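Local coordinates for alpha-glucosidase ([Eubacterium] rectale, PDB 6PNR), which belongs to glycoside hydrolase family 31 and, as a sulfoquinovosidase, probably hydrolyses the glycosidic bond of alpha-linked sulfoquinovose derived from sulfolipids, at residues A[458-463]-A[498-503]; A[502-507]-A[535-540]; A[507-512]-A[639-644]. All blocks are in the same frame, centred on the assembly; numbering follows the deposited sequence.

Contact 1 (A[458-463]-A[498-503]). With 9VH ([(3~{S},4~{R},5~{R})-4,5-bis(oxidanyl)piperidin-3-yl]methanesulfonic acid), chain C; SO4 (sulfate ion), chain E.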
loop_
_atom_site.group_PDB
_atom_site.type_symbol
_atom_site.label_atom_id
_atom_site.label_comp_id
_atom_site.label_asym_id
_atom_site.label_seq_id
_atom_site.Cartn_x
_atom_site.Cartn_y
_atom_site.Cartn_z
ATOM N N ASP A 458 10.219 -17.580 11.272
ATOM C CA ASP A 458 10.943 -16.494 11.926
ATOM C C ASP A 458 9.967 -15.502 12.555
ATOM O O ASP A 458 9.206 -14.844 11.838
ATOM C CB ASP A 458 11.806 -15.730 10.920
ATOM C CG ASP A 458 12.846 -16.589 10.219
ATOM O OD1 ASP A 458 13.037 -17.768 10.589
ATOM O OD2 ASP A 458 13.495 -16.037 9.296
ATOM N N GLN A 459 10.008 -15.356 13.876
ATOM C CA GLN A 459 9.399 -14.208 14.538
ATOM C C GLN A 459 10.471 -13.157 14.807
ATOM O O GLN A 459 11.654 -13.474 14.917
ATOM C CB GLN A 459 8.748 -14.606 15.867
ATOM C CG GLN A 459 7.359 -15.174 15.720
ATOM C CD GLN A 459 7.411 -16.575 15.164
ATOM O OE1 GLN A 459 8.009 -17.461 15.771
ATOM N NE2 GLN A 459 6.811 -16.779 13.991
ATOM N N SER A 460 10.044 -11.899 14.925
ATOM C CA SER A 460 10.926 -10.907 15.520
ATOM C C SER A 460 11.142 -11.238 16.989
ATOM O O SER A 460 10.324 -11.909 17.632
ATOM C CB SER A 460 10.353 -9.494 15.386
ATOM O OG SER A 460 10.316 -9.073 14.026
ATOM N N VAL A 461 12.265 -10.769 17.521
ATOM C CA VAL A 461 12.593 -11.008 18.919
ATOM C C VAL A 461 11.874 -9.986 19.804
ATOM O O VAL A 461 12.514 -9.232 20.542
ATOM C CB VAL A 461 14.120 -10.981 19.132
ATOM C CG1 VAL A 461 14.755 -12.208 18.499
ATOM C CG2 VAL A 461 14.758 -9.688 18.535
ATOM N N ASP A 462 10.537 -9.989 19.796
ATOM C CA ASP A 462 9.808 -9.020 20.603
ATOM C C ASP A 462 8.431 -9.562 20.977
ATOM O O ASP A 462 8.075 -10.708 20.671
ATOM C CB ASP A 462 9.705 -7.662 19.879
ATOM C CG ASP A 462 9.016 -7.754 18.529
ATOM O OD1 ASP A 462 8.017 -8.507 18.414
ATOM O OD2 ASP A 462 9.451 -7.035 17.583
ATOM N N PHE A 463 7.672 -8.718 21.684
ATOM C CA PHE A 463 6.328 -9.014 22.173
ATOM C C PHE A 463 5.255 -8.395 21.288
ATOM O O PHE A 463 4.145 -8.130 21.767
ATOM C CB PHE A 463 6.126 -8.478 23.599
ATOM C CG PHE A 463 6.839 -9.245 24.699
ATOM C CD1 PHE A 463 6.373 -10.473 25.130
ATOM C CD2 PHE A 463 7.923 -8.684 25.359
ATOM C CE1 PHE A 463 7.016 -11.155 26.153
ATOM C CE2 PHE A 463 8.558 -9.353 26.393
ATOM C CZ PHE A 463 8.109 -10.582 26.792
ATOM N N PHE A 498 17.200 -3.461 13.091
ATOM C CA PHE A 498 16.674 -2.101 13.288
ATOM C C PHE A 498 16.432 -1.772 14.765
ATOM O O PHE A 498 15.357 -1.306 15.154
ATOM C CB PHE A 498 15.393 -1.914 12.464
ATOM C CG PHE A 498 15.559 -2.254 10.999
ATOM C CD1 PHE A 498 16.575 -1.680 10.250
ATOM C CD2 PHE A 498 14.711 -3.156 10.383
ATOM C CE1 PHE A 498 16.739 -1.983 8.911
ATOM C CE2 PHE A 498 14.874 -3.478 9.039
ATOM C CZ PHE A 498 15.888 -2.891 8.301
ATOM N N ASP A 499 17.432 -2.059 15.601
ATOM C CA ASP A 499 17.423 -1.780 17.040
ATOM C C ASP A 499 16.488 -2.686 17.832
ATOM O O ASP A 499 16.134 -2.374 18.977
ATOM C CB ASP A 499 17.073 -0.317 17.330
ATOM C CG ASP A 499 18.009 0.647 16.624
ATOM O OD1 ASP A 499 19.237 0.404 16.673
ATOM O OD2 ASP A 499 17.509 1.615 16.003
ATOM N N ASN A 500 16.087 -3.811 17.274
ATOM C CA ASN A 500 15.229 -4.754 17.986
ATOM C C ASN A 500 16.068 -5.965 18.381
ATOM O O ASN A 500 16.440 -6.767 17.521
ATOM C CB ASN A 500 14.055 -5.147 17.097
ATOM C CG ASN A 500 12.980 -5.903 17.841
ATOM O OD1 ASN A 500 12.773 -5.695 19.035
ATOM N ND2 ASN A 500 12.270 -6.778 17.127
ATOM N N THR A 501 16.376 -6.097 19.672
ATOM C CA THR A 501 17.200 -7.197 20.157
ATOM C C THR A 501 16.475 -7.933 21.269
ATOM O O THR A 501 15.675 -7.344 22.005
ATOM C CB THR A 501 18.591 -6.727 20.674
ATOM O OG1 THR A 501 18.425 -5.727 21.690
ATOM C CG2 THR A 501 19.453 -6.158 19.528
ATOM N N ARG A 502 16.758 -9.234 21.363
ATOM C CA ARG A 502 16.076 -10.108 22.309
ATOM C C ARG A 502 16.469 -9.770 23.736
ATOM O O ARG A 502 17.647 -9.553 24.030
ATOM C CB ARG A 502 16.429 -11.569 22.013
ATOM C CG ARG A 502 15.766 -12.583 22.940
ATOM C CD ARG A 502 16.415 -13.967 22.751
ATOM N NE ARG A 502 16.207 -14.486 21.396
ATOM C CZ ARG A 502 17.083 -15.258 20.756
ATOM N NH1 ARG A 502 18.236 -15.574 21.332
ATOM N NH2 ARG A 502 16.822 -15.711 19.537
ATOM N N THR A 503 15.480 -9.757 24.632
ATOM C CA THR A 503 15.705 -9.555 26.062
ATOM C C THR A 503 15.513 -10.854 26.836
ATOM O O THR A 503 14.898 -11.811 26.350
ATOM C CB THR A 503 14.755 -8.508 26.646
ATOM O OG1 THR A 503 13.426 -9.027 26.610
ATOM C CG2 THR A 503 14.832 -7.167 25.871
HETATM O O1 9VH C . 20.706 -17.765 7.952
HETATM S S1 9VH C . 20.326 -18.936 7.181
HETATM O O2 9VH C . 19.416 -18.565 6.126
HETATM O O3 9VH C . 21.486 -19.674 6.745
HETATM C C1 9VH C . 19.449 -19.963 8.327
HETATM C C2 9VH C . 18.128 -19.370 8.835
HETATM C C3 9VH C . 17.103 -19.477 7.716
HETATM N N1 9VH C . 15.701 -19.245 8.064
HETATM C C4 9VH C . 15.279 -20.029 9.225
HETATM C C5 9VH C . 16.193 -19.745 10.407
HETATM O O4 9VH C . 15.741 -20.521 11.514
HETATM C C6 9VH C . 17.627 -20.124 10.065
HETATM O O5 9VH C . 18.487 -19.873 11.174
HETATM S S SO4 E . 20.569 -2.369 11.889
HETATM O O1 SO4 E . 19.698 -3.500 11.571
HETATM O O2 SO4 E . 20.725 -1.559 10.682
HETATM O O3 SO4 E . 19.949 -1.591 12.963
HETATM O O4 SO4 E . 21.872 -2.834 12.355
HETATM O O HOH W 1 12.978 -7.638 14.377
HETATM O O HOH W 2 12.960 -8.600 23.158
HETATM O O HOH W 3 9.825 -4.380 18.392
#

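Contact 2 (A[502-507]-A[535-540])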
loop_
_atom_site.group_PDB
_atom_site.type_symbol
_atom_site.label_atom_id
_atom_site.label_comp_id
_atom_site.label_asym_id
_atom_site.label_seq_id
_atom_site.Cartn_x
_atom_site.Cartn_y
_atom_site.Cartn_z
ATOM N N ARG A 502 16.758 -9.234 21.363
ATOM C CA ARG A 502 16.076 -10.108 22.309
ATOM C C ARG A 502 16.469 -9.770 23.736
ATOM O O ARG A 502 17.647 -9.553 24.030
ATOM C CB ARG A 502 16.429 -11.569 22.013
ATOM C CG ARG A 502 15.766 -12.583 22.940
ATOM C CD ARG A 502 16.415 -13.967 22.751
ATOM N NE ARG A 502 16.207 -14.486 21.396
ATOM C CZ ARG A 502 17.083 -15.258 20.756
ATOM N NH1 ARG A 502 18.236 -15.574 21.332
ATOM N NH2 ARG A 502 16.822 -15.711 19.537
ATOM N N THR A 503 15.480 -9.757 24.632
ATOM C CA THR A 503 15.705 -9.555 26.062
ATOM C C THR A 503 15.513 -10.854 26.836
ATOM O O THR A 503 14.898 -11.811 26.350
ATOM C CB THR A 503 14.755 -8.508 26.646
ATOM O OG1 THR A 503 13.426 -9.027 26.610
ATOM C CG2 THR A 503 14.832 -7.167 25.871
ATOM N N LYS A 504 16.062 -10.864 28.057
ATOM C CA LYS A 504 15.882 -11.985 28.974
ATOM C C LYS A 504 14.407 -12.271 29.217
ATOM O O LYS A 504 13.966 -13.429 29.167
ATOM C CB LYS A 504 16.586 -11.689 30.303
ATOM C CG LYS A 504 16.247 -12.671 31.438
ATOM C CD LYS A 504 17.002 -12.280 32.732
ATOM C CE LYS A 504 16.570 -13.130 33.919
ATOM N NZ LYS A 504 17.551 -13.045 35.058
ATOM N N GLU A 505 13.624 -11.226 29.494
ATOM C CA GLU A 505 12.217 -11.441 29.808
ATOM C C GLU A 505 11.495 -12.102 28.639
ATOM O O GLU A 505 10.659 -12.996 28.834
ATOM C CB GLU A 505 11.549 -10.107 30.170
ATOM C CG GLU A 505 10.074 -10.246 30.579
ATOM C CD GLU A 505 9.317 -8.926 30.534
ATOM O OE1 GLU A 505 9.854 -7.953 29.962
ATOM O OE2 GLU A 505 8.178 -8.869 31.048
ATOM N N LEU A 506 11.805 -11.672 27.418
ATOM C CA LEU A 506 11.197 -12.279 26.234
ATOM C C LEU A 506 11.553 -13.754 26.119
ATOM O O LEU A 506 10.688 -14.592 25.842
ATOM C CB LEU A 506 11.636 -11.542 24.973
ATOM C CG LEU A 506 11.048 -12.278 23.760
ATOM C CD1 LEU A 506 9.529 -12.055 23.684
ATOM C CD2 LEU A 506 11.742 -11.900 22.506
ATOM N N PHE A 507 12.830 -14.094 26.300
ATOM C CA PHE A 507 13.207 -15.496 26.218
ATOM C C PHE A 507 12.432 -16.318 27.234
ATOM O O PHE A 507 11.935 -17.407 26.910
ATOM C CB PHE A 507 14.717 -15.677 26.425
ATOM C CG PHE A 507 15.140 -17.123 26.454
ATOM C CD1 PHE A 507 15.053 -17.867 27.631
ATOM C CD2 PHE A 507 15.578 -17.754 25.303
ATOM C CE1 PHE A 507 15.401 -19.216 27.657
ATOM C CE2 PHE A 507 15.931 -19.101 25.320
ATOM C CZ PHE A 507 15.842 -19.830 26.503
ATOM N N TYR A 535 22.218 -18.913 27.829
ATOM C CA TYR A 535 23.473 -19.236 28.497
ATOM C C TYR A 535 24.273 -18.000 28.896
ATOM O O TYR A 535 25.384 -18.145 29.415
ATOM C CB TYR A 535 24.320 -20.152 27.612
ATOM C CG TYR A 535 24.481 -19.721 26.164
ATOM C CD1 TYR A 535 25.371 -18.713 25.809
ATOM C CD2 TYR A 535 23.782 -20.359 25.149
ATOM C CE1 TYR A 535 25.531 -18.322 24.484
ATOM C CE2 TYR A 535 23.929 -19.976 23.823
ATOM C CZ TYR A 535 24.812 -18.978 23.490
ATOM O OH TYR A 535 24.959 -18.613 22.170
ATOM N N ASP A 536 23.737 -16.799 28.666
ATOM C CA ASP A 536 24.370 -15.564 29.110
ATOM C C ASP A 536 24.149 -15.290 30.588
ATOM O O ASP A 536 24.865 -14.465 31.157
ATOM C CB ASP A 536 23.821 -14.353 28.347
ATOM C CG ASP A 536 24.283 -14.282 26.892
ATOM O OD1 ASP A 536 25.218 -15.010 26.493
ATOM O OD2 ASP A 536 23.680 -13.478 26.144
ATOM N N ASP A 537 23.161 -15.926 31.218
ATOM C CA ASP A 537 22.630 -15.441 32.487
ATOM C C ASP A 537 22.361 -16.621 33.407
ATOM O O ASP A 537 21.568 -17.496 33.051
ATOM C CB ASP A 537 21.338 -14.654 32.250
ATOM C CG ASP A 537 20.790 -14.027 33.522
ATOM O OD1 ASP A 537 21.439 -13.091 34.045
ATOM O OD2 ASP A 537 19.701 -14.442 33.976
ATOM N N GLU A 538 22.986 -16.637 34.596
ATOM C CA GLU A 538 22.823 -17.795 35.478
ATOM C C GLU A 538 21.380 -17.934 35.955
ATOM O O GLU A 538 20.849 -19.047 36.010
ATOM C CB GLU A 538 23.773 -17.706 36.677
ATOM C CG GLU A 538 25.249 -17.836 36.322
ATOM C CD GLU A 538 25.582 -19.151 35.634
ATOM O OE1 GLU A 538 25.029 -20.193 36.044
ATOM O OE2 GLU A 538 26.406 -19.151 34.690
ATOM N N ASP A 539 20.728 -16.815 36.302
ATOM C CA ASP A 539 19.341 -16.874 36.754
ATOM C C ASP A 539 18.442 -17.465 35.674
ATOM O O ASP A 539 17.525 -18.247 35.974
ATOM C CB ASP A 539 18.854 -15.479 37.162
ATOM C CG ASP A 539 17.397 -15.468 37.622
ATOM O OD1 ASP A 539 17.100 -16.071 38.674
ATOM O OD2 ASP A 539 16.545 -14.856 36.934
ATOM N N THR A 540 18.709 -17.129 34.412
ATOM C CA THR A 540 17.930 -17.684 33.308
ATOM C C THR A 540 18.138 -19.186 33.182
ATOM O O THR A 540 17.179 -19.932 32.945
ATOM C CB THR A 540 18.293 -16.982 31.995
ATOM O OG1 THR A 540 18.053 -15.574 32.121
ATOM C CG2 THR A 540 17.435 -17.508 30.849
#

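Contact 3 (A[507-512]-A[639-644])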
loop_
_atom_site.group_PDB
_atom_site.type_symbol
_atom_site.label_atom_id
_atom_site.label_comp_id
_atom_site.label_asym_id
_atom_site.label_seq_id
_atom_site.Cartn_x
_atom_site.Cartn_y
_atom_site.Cartn_z
ATOM N N PHE A 507 12.830 -14.094 26.300
ATOM C CA PHE A 507 13.207 -15.496 26.218
ATOM C C PHE A 507 12.432 -16.318 27.234
ATOM O O PHE A 507 11.935 -17.407 26.910
ATOM C CB PHE A 507 14.717 -15.677 26.425
ATOM C CG PHE A 507 15.140 -17.123 26.454
ATOM C CD1 PHE A 507 15.053 -17.867 27.631
ATOM C CD2 PHE A 507 15.578 -17.754 25.303
ATOM C CE1 PHE A 507 15.401 -19.216 27.657
ATOM C CE2 PHE A 507 15.931 -19.101 25.320
ATOM C CZ PHE A 507 15.842 -19.830 26.503
ATOM N N LEU A 508 12.318 -15.814 28.468
ATOM C CA LEU A 508 11.674 -16.591 29.522
ATOM C C LEU A 508 10.168 -16.716 29.298
ATOM O O LEU A 508 9.599 -17.793 29.513
ATOM C CB LEU A 508 11.973 -15.970 30.886
ATOM C CG LEU A 508 13.427 -16.160 31.330
ATOM C CD1 LEU A 508 13.713 -15.312 32.556
ATOM C CD2 LEU A 508 13.714 -17.633 31.597
ATOM N N ARG A 509 9.503 -15.631 28.883
ATOM C CA ARG A 509 8.082 -15.723 28.541
ATOM C C ARG A 509 7.853 -16.693 27.389
ATOM O O ARG A 509 6.842 -17.402 27.364
ATOM C CB ARG A 509 7.511 -14.348 28.173
ATOM C CG ARG A 509 7.238 -13.424 29.357
ATOM C CD ARG A 509 6.203 -14.032 30.323
ATOM N NE ARG A 509 5.851 -13.048 31.344
ATOM C CZ ARG A 509 5.221 -13.310 32.484
ATOM N NH1 ARG A 509 4.854 -14.550 32.787
ATOM N NH2 ARG A 509 4.961 -12.315 33.330
ATOM N N TRP A 510 8.758 -16.710 26.401
ATOM C CA TRP A 510 8.610 -17.659 25.296
ATOM C C TRP A 510 8.810 -19.094 25.767
ATOM O O TRP A 510 8.085 -20.001 25.342
ATOM C CB TRP A 510 9.601 -17.323 24.176
ATOM C CG TRP A 510 9.079 -17.529 22.748
ATOM C CD1 TRP A 510 8.610 -18.687 22.191
ATOM C CD2 TRP A 510 9.048 -16.540 21.704
ATOM N NE1 TRP A 510 8.263 -18.470 20.867
ATOM C CE2 TRP A 510 8.533 -17.163 20.547
ATOM C CE3 TRP A 510 9.386 -15.178 21.647
ATOM C CZ2 TRP A 510 8.340 -16.473 19.348
ATOM C CZ3 TRP A 510 9.200 -14.491 20.454
ATOM C CH2 TRP A 510 8.681 -15.144 19.318
ATOM N N ALA A 511 9.792 -19.327 26.639
ATOM C CA ALA A 511 10.049 -20.689 27.098
ATOM C C ALA A 511 8.884 -21.238 27.929
ATOM O O ALA A 511 8.578 -22.438 27.863
ATOM C CB ALA A 511 11.356 -20.727 27.883
ATOM N N GLU A 512 8.218 -20.384 28.712
ATOM C CA GLU A 512 7.130 -20.860 29.567
ATOM C C GLU A 512 5.861 -21.155 28.772
ATOM O O GLU A 512 4.976 -21.864 29.276
ATOM C CB GLU A 512 6.843 -19.851 30.693
ATOM C CG GLU A 512 5.967 -18.663 30.317
ATOM C CD GLU A 512 5.896 -17.599 31.418
ATOM O OE1 GLU A 512 6.923 -17.352 32.087
ATOM O OE2 GLU A 512 4.813 -17.007 31.613
ATOM N N ALA A 639 0.552 -14.081 37.486
ATOM C CA ALA A 639 1.268 -14.631 36.340
ATOM C C ALA A 639 2.682 -14.055 36.304
ATOM O O ALA A 639 3.118 -13.450 35.325
ATOM C CB ALA A 639 0.501 -14.347 35.050
ATOM N N GLU A 640 3.415 -14.226 37.401
ATOM C CA GLU A 640 4.805 -13.815 37.426
ATOM C C GLU A 640 5.616 -14.674 36.454
ATOM O O GLU A 640 5.168 -15.727 35.981
ATOM C CB GLU A 640 5.380 -13.913 38.844
ATOM C CG GLU A 640 4.574 -13.180 39.928
ATOM C CD GLU A 640 4.714 -11.652 39.893
ATOM O OE1 GLU A 640 5.584 -11.106 39.169
ATOM O OE2 GLU A 640 3.937 -10.986 40.612
ATOM N N LEU A 641 6.823 -14.195 36.152
ATOM C CA LEU A 641 7.736 -14.892 35.258
ATOM C C LEU A 641 7.936 -16.323 35.727
ATOM O O LEU A 641 8.319 -16.560 36.875
ATOM C CB LEU A 641 9.063 -14.137 35.217
ATOM C CG LEU A 641 9.828 -14.047 33.900
ATOM C CD1 LEU A 641 8.892 -13.921 32.719
ATOM C CD2 LEU A 641 10.761 -12.856 33.957
ATOM N N GLY A 642 7.633 -17.278 34.847
ATOM C CA GLY A 642 7.721 -18.690 35.177
ATOM C C GLY A 642 6.400 -19.343 35.529
ATOM O O GLY A 642 6.360 -20.563 35.719
ATOM N N TYR A 643 5.317 -18.582 35.603
ATOM C CA TYR A 643 4.027 -19.106 36.044
ATOM C C TYR A 643 2.997 -18.871 34.947
ATOM O O TYR A 643 2.096 -18.036 35.081
ATOM C CB TYR A 643 3.639 -18.466 37.382
ATOM C CG TYR A 643 4.630 -18.850 38.457
ATOM C CD1 TYR A 643 4.460 -20.010 39.210
ATOM C CD2 TYR A 643 5.770 -18.086 38.684
ATOM C CE1 TYR A 643 5.385 -20.379 40.176
ATOM C CE2 TYR A 643 6.695 -18.451 39.649
ATOM C CZ TYR A 643 6.497 -19.596 40.391
ATOM O OH TYR A 643 7.418 -19.956 41.351
ATOM N N THR A 644 3.138 -19.627 33.860
ATOM C CA THR A 644 2.233 -19.525 32.723
ATOM C C THR A 644 0.780 -19.586 33.193
ATOM O O THR A 644 0.444 -20.415 34.044
ATOM C CB THR A 644 2.488 -20.680 31.746
ATOM O OG1 THR A 644 3.897 -20.889 31.614
ATOM C CG2 THR A 644 1.879 -20.389 30.380
#

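Contact 1 (A[458-463]-A[498-503])
OD2 of D462 receives two donors, ND2 of N500 at 2.9 Å and water 3. The amide approaches on the anti side of the carboxylate, 35° out of its plane, and the bond is bent, with 132° at the hydrogen. The other carboxylate oxygen, OD1, is paired with the hydroxyl of T464. Asparagine suits its place because a single amide can serve both kinds of partner: ND2 also donates to water 1, which in turn donates to OG of S460, itself also hydrogen-bonded to OD2 of D467, while OD1 of N500 accepts weakly from water 3. CG of N500 stands opposite its backbone N (chi1 -169°), which carries the amide across to the 458-463 side. Without the amide, as with an alanine here, OD2 of D462 would probably lose its donor from 498-503 and water 1 the group that donates to it.

V461 supplies the apolar half. It sits at the centre of an inverse gamma turn, and its CG2 lies 3.5 Å from both O of N500 and N of R502, while CB meets CB of R502 at 3.7 Å. A compact branched side chain fits this close approach to backbone. CG1 of V461 lies obliquely beside the guanidinium of R502, whose N-H groups go to the carbonyls of F532, G492 and G493.

D458 belongs to the inhibitor pocket, its OD1 lying 3.5 Å from C4 of the aza-sugar. Around this meeting of two loops, F498 packs on helix 147-156, Q459 reaches helix 469-481, and F463 lies against helix 504-514.

Contact 2 (A[502-507]-A[535-540])
K504 leaves its helix with CG opposite the backbone N (chi1 169°) and stays extended to the end, so that NZ reaches the other segment; D537, with its own CG opposite N (chi1 -175°), turns a carboxylate to meet it. NZ lies 2.8 Å from OD2 of D537 and 2.8 Å from OD2 of D539, forming two salt bridges. Lysine suits the site because a long, flexible chain ending in one cation can meet two acids. NZ comes to OD2 of D537 on the syn side, 29° out of the plane, whereas OD2 of D539 offers its anti lone pair. Both acids lie across the line of the lysine chain at about a right angle. D539 has a second cationic partner in R543.

On its anti side, OD2 of D537 accepts from OG1 of T540 at 2.7 Å and from N of T540 at 2.9 Å, so three donors hold one oxygen and fix the carboxylate. The short aspartate is well suited to reach forward to N of T540 in the first helical turn while facing a cation. The lysine methylenes run past T540 in the opposite direction, CE coming within 3.4 Å of its OG1. The other branch of the threonine, CG2, meets CD1 of F507 at 4.0 Å.

On the first segment, T503 accepts from N of L506 through OG1, at 3.2 Å. Two helix starts thus meet, each with an N-cap: T503 before helix 504-514 and D537 before helix 538-568. The lysine, D537 and D539 make a salt-bridge network built onto the second cap, and the acids probably also temper the positive potential expected at the start of helix 538-568.

Contact 3 (A[507-512]-A[639-644])
Charged and polar bonds dominate where R509 and E512 of the helix meet the loop 639-644. R509 grips one carbonyl with two nitrogens: NH2 reaches O of A639 at 2.9 Å, nearly end-on to the C=O, and NH1 reaches the same oxygen at 3.3 Å from above the carbonyl plane. A weak bond from NH1 to O of E640 adds to these. Arginine suits the position because its flat end can present several N-H groups to neighbouring backbone oxygens at once. Within the helix, NH1 also forms a salt bridge with OE2 of E512 at 2.7 Å, with OE2 in the guanidinium plane.

E512 divides its carboxylate between the two segments. OE2 steadies the arginine, while OE1 accepts from N of G642 at 2.9 Å. Its CG lies between the backbone N and the carbonyl carbon (chi1 81°), and from there the chain extends toward the turn. The backbone O of E512 is used too, accepting from OG1 of T644 at 2.8 Å, with the hydroxyl placed above the carbonyl plane.

L641 packs against two helix residues: its CD1 lies over one face of the R509 guanidinium, 3.4 Å above it and offset toward the rim, and its CD2 makes the apolar contact with CD1 of L508 at 4.1 Å.

Backbone shape completes the account. E640 to Y643 form a type II turn, and G642 takes backbone angles at which a CB would be jammed against the carbonyl of L641. Since the sites are largely buried, the chemistry implies that main-chain polar groups of the C-terminal loop are met by a helix arginine and glutamate whose opposite charges probably largely offset each other.

Overall arrangement
The three contacts gather on helix 504-514 and the loop leading into it. Contacts 1 and 2 share R502 and T503, and contacts 2 and 3 share F507, so one continuous run of chain is held in turn by a loop near the inhibitor pocket, by the start of helix 538-568, and by a C-terminal loop. Contact 3 is the buried one, joining a helix of the TIM-barrel domain to a loop of the C-terminal domain with arginine and glutamate against backbone groups. Contacts 1 and 2 are only partly buried: the first relies on an amide, waters and valine packing, the second on a salt-bridge network. W510, on the helix of contact 3, packs against Q459 of contact 1.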